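Local coordinates for putative phosphonate binding protein for ABC transporter (Prochlorococcus marinus str. MIT 9301, PDB 5LQ5) that binds inorganic phosphite strongly, and methylphosphonate and phosphate very weakly, probably as the periplasmic solute-binding component of an ABC transporter, at residues 90-100 with 170-180. Residues are numbered along the deposited sequence; the frame is centred on the assembly and turned at random.
Sequences FKSVFVVNKNL and FDAGALNKQVW
Val-93 and Val-95 on strand 92-97 pair antiparallel with Leu-175 and Gly-173 on strand 172-176, joining two neighbouring inner strands of the mixed sheet in one lobe of this two-lobed periplasmic binding protein fold. Strand 194-199 continues the sheet beyond 92-97. Six backbone hydrogen bonds tie the segments, from Asn-97 N to Asp-171 O (2.9 Å) at one end to Lys-177 N, the first helical residue, to Lys-91 O (3.2 Å) at the other. CA-H...O contacts such as Ala-174 CA to Val-93 O fill in between them.

Helix 177-186 folds back over the face carrying the two valines. Val-95 sends CG1 onto one face of the Trp-180 six-membered ring, 3.8 Å from its centroid, a CH-pi contact. Trp-180 CB meets Val-93 CG2 at 3.7 Å, while Val-93 CG1 lies across the aliphatic part of Lys-177, whose NZ bends off to a salt bridge with Glu-181. On the opposite face, Ala-174 CB sits 4.1 Å from the Phe-94 ring centroid, almost centred over the ring, and Pro-133 of helix 127-139 touches both residues.

At the end where strand 92-97 begins and 172-176 finishes, the contact borders the phosphite site, the Phe-90 side chain about 5 Å from the bound ion. Asn-176 has CG anti to its own N (chi1 175°), which carries the amide to the Phe-90 ring edge; the two planes are perpendicular. ND2 is hydrogen-bonded to the hydroxyl of Tyr-206, a phosphite-pocket residue, and Asn-176 is the N-cap of helix 177-186, its OD1 accepting from Val-179 N. A leucine in place of Asn-176 would probably leave Val-179 N without its cap and the Tyr-206 hydroxyl without this amide partner. That capping bond, Val-179 N to Asn-176 OD1 at 3.0 Å, comes from above the amide plane, 55° out of it.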
loop_
_atom_site.group_PDB
_atom_site.type_symbol
_atom_site.label_atom_id
_atom_site.label_comp_id
_atom_site.label_asym_id
_atom_site.label_seq_id
_atom_site.Cartn_x
_atom_site.Cartn_y
_atom_site.Cartn_z
ATOM N N PHE A 90 7.286 3.571 -7.710
ATOM C CA PHE A 90 6.868 2.302 -7.113
ATOM C C PHE A 90 6.551 1.300 -8.236
ATOM O O PHE A 90 6.136 1.682 -9.312
ATOM C CB PHE A 90 5.659 2.502 -6.190
ATOM C CG PHE A 90 5.590 1.509 -5.072
ATOM C CD1 PHE A 90 6.374 1.683 -3.957
ATOM C CD2 PHE A 90 4.781 0.364 -5.135
ATOM C CE1 PHE A 90 6.411 0.765 -2.943
ATOM C CE2 PHE A 90 4.797 -0.558 -4.089
ATOM C CZ PHE A 90 5.626 -0.363 -2.995
ATOM N N LYS A 91 6.726 0.023 -7.922
ATOM C CA LYS A 91 6.509 -1.078 -8.860
ATOM C C LYS A 91 5.749 -2.254 -8.242
ATOM O O LYS A 91 5.809 -2.487 -7.038
ATOM C CB LYS A 91 7.835 -1.616 -9.418
ATOM C CG LYS A 91 8.646 -0.571 -10.134
ATOM C CD LYS A 91 10.018 -1.149 -10.460
ATOM C CE LYS A 91 10.846 -0.159 -11.257
ATOM N NZ LYS A 91 12.120 -0.805 -11.670
ATOM N N SER A 92 5.037 -2.970 -9.112
ATOM C CA SER A 92 4.464 -4.253 -8.773
ATOM C C SER A 92 5.299 -5.367 -9.383
ATOM O O SER A 92 6.064 -5.172 -10.342
ATOM C CB SER A 92 3.041 -4.387 -9.307
ATOM O OG SER A 92 2.180 -3.350 -8.834
ATOM N N VAL A 93 5.069 -6.552 -8.850
ATOM C CA VAL A 93 5.502 -7.808 -9.446
ATOM C C VAL A 93 4.318 -8.718 -9.700
ATOM O O VAL A 93 3.318 -8.749 -8.947
ATOM C CB VAL A 93 6.546 -8.556 -8.592
ATOM C CG1 VAL A 93 7.800 -7.702 -8.481
ATOM C CG2 VAL A 93 6.016 -8.950 -7.200
ATOM N N PHE A 94 4.408 -9.401 -10.824
ATOM C CA PHE A 94 3.615 -10.569 -11.101
ATOM C C PHE A 94 4.427 -11.794 -10.720
ATOM O O PHE A 94 5.598 -11.906 -11.097
ATOM C CB PHE A 94 3.216 -10.640 -12.565
ATOM C CG PHE A 94 2.152 -9.635 -12.971
ATOM C CD1 PHE A 94 0.846 -10.019 -13.184
ATOM C CD2 PHE A 94 2.471 -8.309 -13.160
ATOM C CE1 PHE A 94 -0.110 -9.100 -13.598
ATOM C CE2 PHE A 94 1.518 -7.365 -13.553
ATOM C CZ PHE A 94 0.217 -7.759 -13.764
ATOM N N VAL A 95 3.811 -12.707 -9.990
ATOM C CA VAL A 95 4.412 -13.959 -9.566
ATOM C C VAL A 95 3.582 -15.139 -10.035
ATOM O O VAL A 95 2.334 -15.033 -10.174
ATOM C CB VAL A 95 4.642 -14.037 -8.060
ATOM C CG1 VAL A 95 5.552 -12.928 -7.583
ATOM C CG2 VAL A 95 3.356 -14.054 -7.275
ATOM N N VAL A 96 4.271 -16.259 -10.271
ATOM C CA VAL A 96 3.638 -17.500 -10.688
ATOM C C VAL A 96 4.104 -18.669 -9.851
ATOM O O VAL A 96 5.224 -18.674 -9.339
ATOM C CB VAL A 96 3.844 -17.821 -12.173
ATOM C CG1 VAL A 96 3.155 -16.778 -13.052
ATOM C CG2 VAL A 96 5.334 -17.895 -12.506
ATOM N N ASN A 97 3.217 -19.652 -9.708
ATOM C CA ASN A 97 3.520 -20.886 -9.007
ATOM C C ASN A 97 4.473 -21.679 -9.925
ATOM O O ASN A 97 4.279 -21.746 -11.140
ATOM C CB ASN A 97 2.261 -21.684 -8.731
ATOM C CG ASN A 97 2.515 -22.909 -7.880
ATOM O OD1 ASN A 97 3.093 -23.877 -8.343
ATOM N ND2 ASN A 97 2.094 -22.868 -6.625
ATOM N N LYS A 98 5.519 -22.236 -9.308
ATOM C CA LYS A 98 6.523 -23.064 -10.025
ATOM C C LYS A 98 5.978 -24.231 -10.794
ATOM O O LYS A 98 6.566 -24.657 -11.782
ATOM C CB LYS A 98 7.475 -23.667 -9.034
ATOM C CG LYS A 98 8.500 -22.664 -8.614
ATOM C CD LYS A 98 9.485 -23.299 -7.673
ATOM C CE LYS A 98 9.922 -22.303 -6.639
ATOM N NZ LYS A 98 10.790 -21.260 -7.216
ATOM N N ASN A 99 4.887 -24.787 -10.303
ATOM C CA ASN A 99 4.267 -25.953 -10.951
ATOM C C ASN A 99 3.820 -25.700 -12.400
ATOM O O ASN A 99 3.595 -26.644 -13.148
ATOM C CB ASN A 99 3.078 -26.453 -10.136
ATOM C CG ASN A 99 3.500 -27.281 -8.926
ATOM O OD1 ASN A 99 3.947 -26.751 -7.891
ATOM N ND2 ASN A 99 3.331 -28.596 -9.038
ATOM N N LEU A 100 3.685 -24.439 -12.792
ATOM C CA LEU A 100 3.278 -24.124 -14.168
ATOM C C LEU A 100 4.419 -24.230 -15.175
ATOM O O LEU A 100 4.198 -24.285 -16.390
ATOM C CB LEU A 100 2.792 -22.702 -14.271
ATOM C CG LEU A 100 1.545 -22.286 -13.523
ATOM C CD1 LEU A 100 1.499 -20.788 -13.723
ATOM C CD2 LEU A 100 0.302 -22.902 -14.112
ATOM N N PHE A 170 -4.194 -20.387 -6.238
ATOM C CA PHE A 170 -4.148 -19.657 -7.495
ATOM C C PHE A 170 -2.841 -19.972 -8.198
ATOM O O PHE A 170 -1.857 -20.363 -7.578
ATOM C CB PHE A 170 -4.285 -18.157 -7.279
ATOM C CG PHE A 170 -5.685 -17.733 -6.889
ATOM C CD1 PHE A 170 -6.576 -17.256 -7.826
ATOM C CD2 PHE A 170 -6.105 -17.856 -5.585
ATOM C CE1 PHE A 170 -7.850 -16.888 -7.473
ATOM C CE2 PHE A 170 -7.385 -17.488 -5.209
ATOM C CZ PHE A 170 -8.246 -16.994 -6.162
ATOM N N ASP A 171 -2.852 -19.815 -9.504
ATOM C CA ASP A 171 -1.657 -20.039 -10.329
ATOM C C ASP A 171 -0.695 -18.842 -10.403
ATOM O O ASP A 171 0.508 -18.998 -10.643
ATOM C CB ASP A 171 -2.088 -20.379 -11.761
ATOM C CG ASP A 171 -2.903 -21.626 -11.843
ATOM O OD1 ASP A 171 -2.466 -22.646 -11.259
ATOM O OD2 ASP A 171 -3.967 -21.602 -12.504
ATOM N N ALA A 172 -1.258 -17.643 -10.265
ATOM C CA ALA A 172 -0.545 -16.403 -10.497
ATOM C C ALA A 172 -1.202 -15.293 -9.718
ATOM O O ALA A 172 -2.385 -15.379 -9.412
ATOM C CB ALA A 172 -0.528 -16.032 -11.979
ATOM N N GLY A 173 -0.437 -14.238 -9.459
ATOM C CA GLY A 173 -0.962 -13.038 -8.817
ATOM C C GLY A 173 -0.039 -11.843 -8.966
ATOM O O GLY A 173 1.027 -11.946 -9.583
ATOM N N ALA A 174 -0.477 -10.701 -8.472
ATOM C CA ALA A 174 0.274 -9.464 -8.497
ATOM C C ALA A 174 0.297 -8.792 -7.169
ATOM O O ALA A 174 -0.707 -8.790 -6.442
ATOM C CB ALA A 174 -0.279 -8.515 -9.550
ATOM N N LEU A 175 1.429 -8.173 -6.860
ATOM C CA LEU A 175 1.600 -7.511 -5.564
ATOM C C LEU A 175 2.689 -6.450 -5.565
ATOM O O LEU A 175 3.482 -6.344 -6.494
ATOM C CB LEU A 175 1.850 -8.525 -4.437
ATOM C CG LEU A 175 3.183 -9.263 -4.521
ATOM C CD1 LEU A 175 3.687 -9.489 -3.103
ATOM C CD2 LEU A 175 3.034 -10.567 -5.287
ATOM N N ASN A 176 2.697 -5.705 -4.471
ATOM C CA ASN A 176 3.749 -4.753 -4.044
ATOM C C ASN A 176 5.151 -5.414 -4.157
ATOM O O ASN A 176 5.410 -6.442 -3.546
ATOM C CB ASN A 176 3.399 -4.378 -2.604
ATOM C CG ASN A 176 4.403 -3.497 -1.917
ATOM O OD1 ASN A 176 5.609 -3.650 -2.093
ATOM N ND2 ASN A 176 3.914 -2.582 -1.083
ATOM N N LYS A 177 6.067 -4.802 -4.893
ATOM C CA LYS A 177 7.410 -5.420 -5.153
ATOM C C LYS A 177 8.267 -5.461 -3.868
ATOM O O LYS A 177 8.989 -6.427 -3.617
ATOM C CB LYS A 177 8.150 -4.658 -6.259
ATOM C CG LYS A 177 9.594 -5.128 -6.486
ATOM C CD LYS A 177 10.095 -4.533 -7.797
ATOM C CE LYS A 177 11.503 -5.001 -8.148
ATOM N NZ LYS A 177 12.513 -4.231 -7.387
ATOM N N GLN A 178 8.165 -4.411 -3.049
ATOM C CA GLN A 178 8.870 -4.374 -1.738
ATOM C C GLN A 178 8.446 -5.507 -0.794
ATOM O O GLN A 178 9.248 -6.109 -0.116
ATOM C CB GLN A 178 8.685 -3.017 -1.036
ATOM C CG GLN A 178 9.625 -2.794 0.130
ATOM C CD GLN A 178 11.073 -2.639 -0.318
ATOM O OE1 GLN A 178 11.386 -1.726 -1.070
ATOM N NE2 GLN A 178 11.955 -3.534 0.140
ATOM N N VAL A 179 7.157 -5.805 -0.781
ATOM C CA VAL A 179 6.627 -6.866 0.061
ATOM C C VAL A 179 7.140 -8.226 -0.443
ATOM O O VAL A 179 7.508 -9.088 0.342
ATOM C CB VAL A 179 5.080 -6.844 0.158
ATOM C CG1 VAL A 179 4.550 -8.082 0.863
ATOM C CG2 VAL A 179 4.605 -5.615 0.930
ATOM N N TRP A 180 7.150 -8.401 -1.757
ATOM C CA TRP A 180 7.670 -9.608 -2.381
ATOM C C TRP A 180 9.132 -9.829 -1.952
ATOM O O TRP A 180 9.506 -10.900 -1.463
ATOM C CB TRP A 180 7.571 -9.503 -3.891
ATOM C CG TRP A 180 8.409 -10.483 -4.656
ATOM C CD1 TRP A 180 9.492 -10.186 -5.448
ATOM C CD2 TRP A 180 8.240 -11.907 -4.718
ATOM N NE1 TRP A 180 10.002 -11.346 -5.998
ATOM C CE2 TRP A 180 9.249 -12.413 -5.571
ATOM C CE3 TRP A 180 7.328 -12.807 -4.142
ATOM C CZ2 TRP A 180 9.380 -13.786 -5.851
ATOM C CZ3 TRP A 180 7.466 -14.172 -4.413
ATOM C CH2 TRP A 180 8.496 -14.644 -5.262
#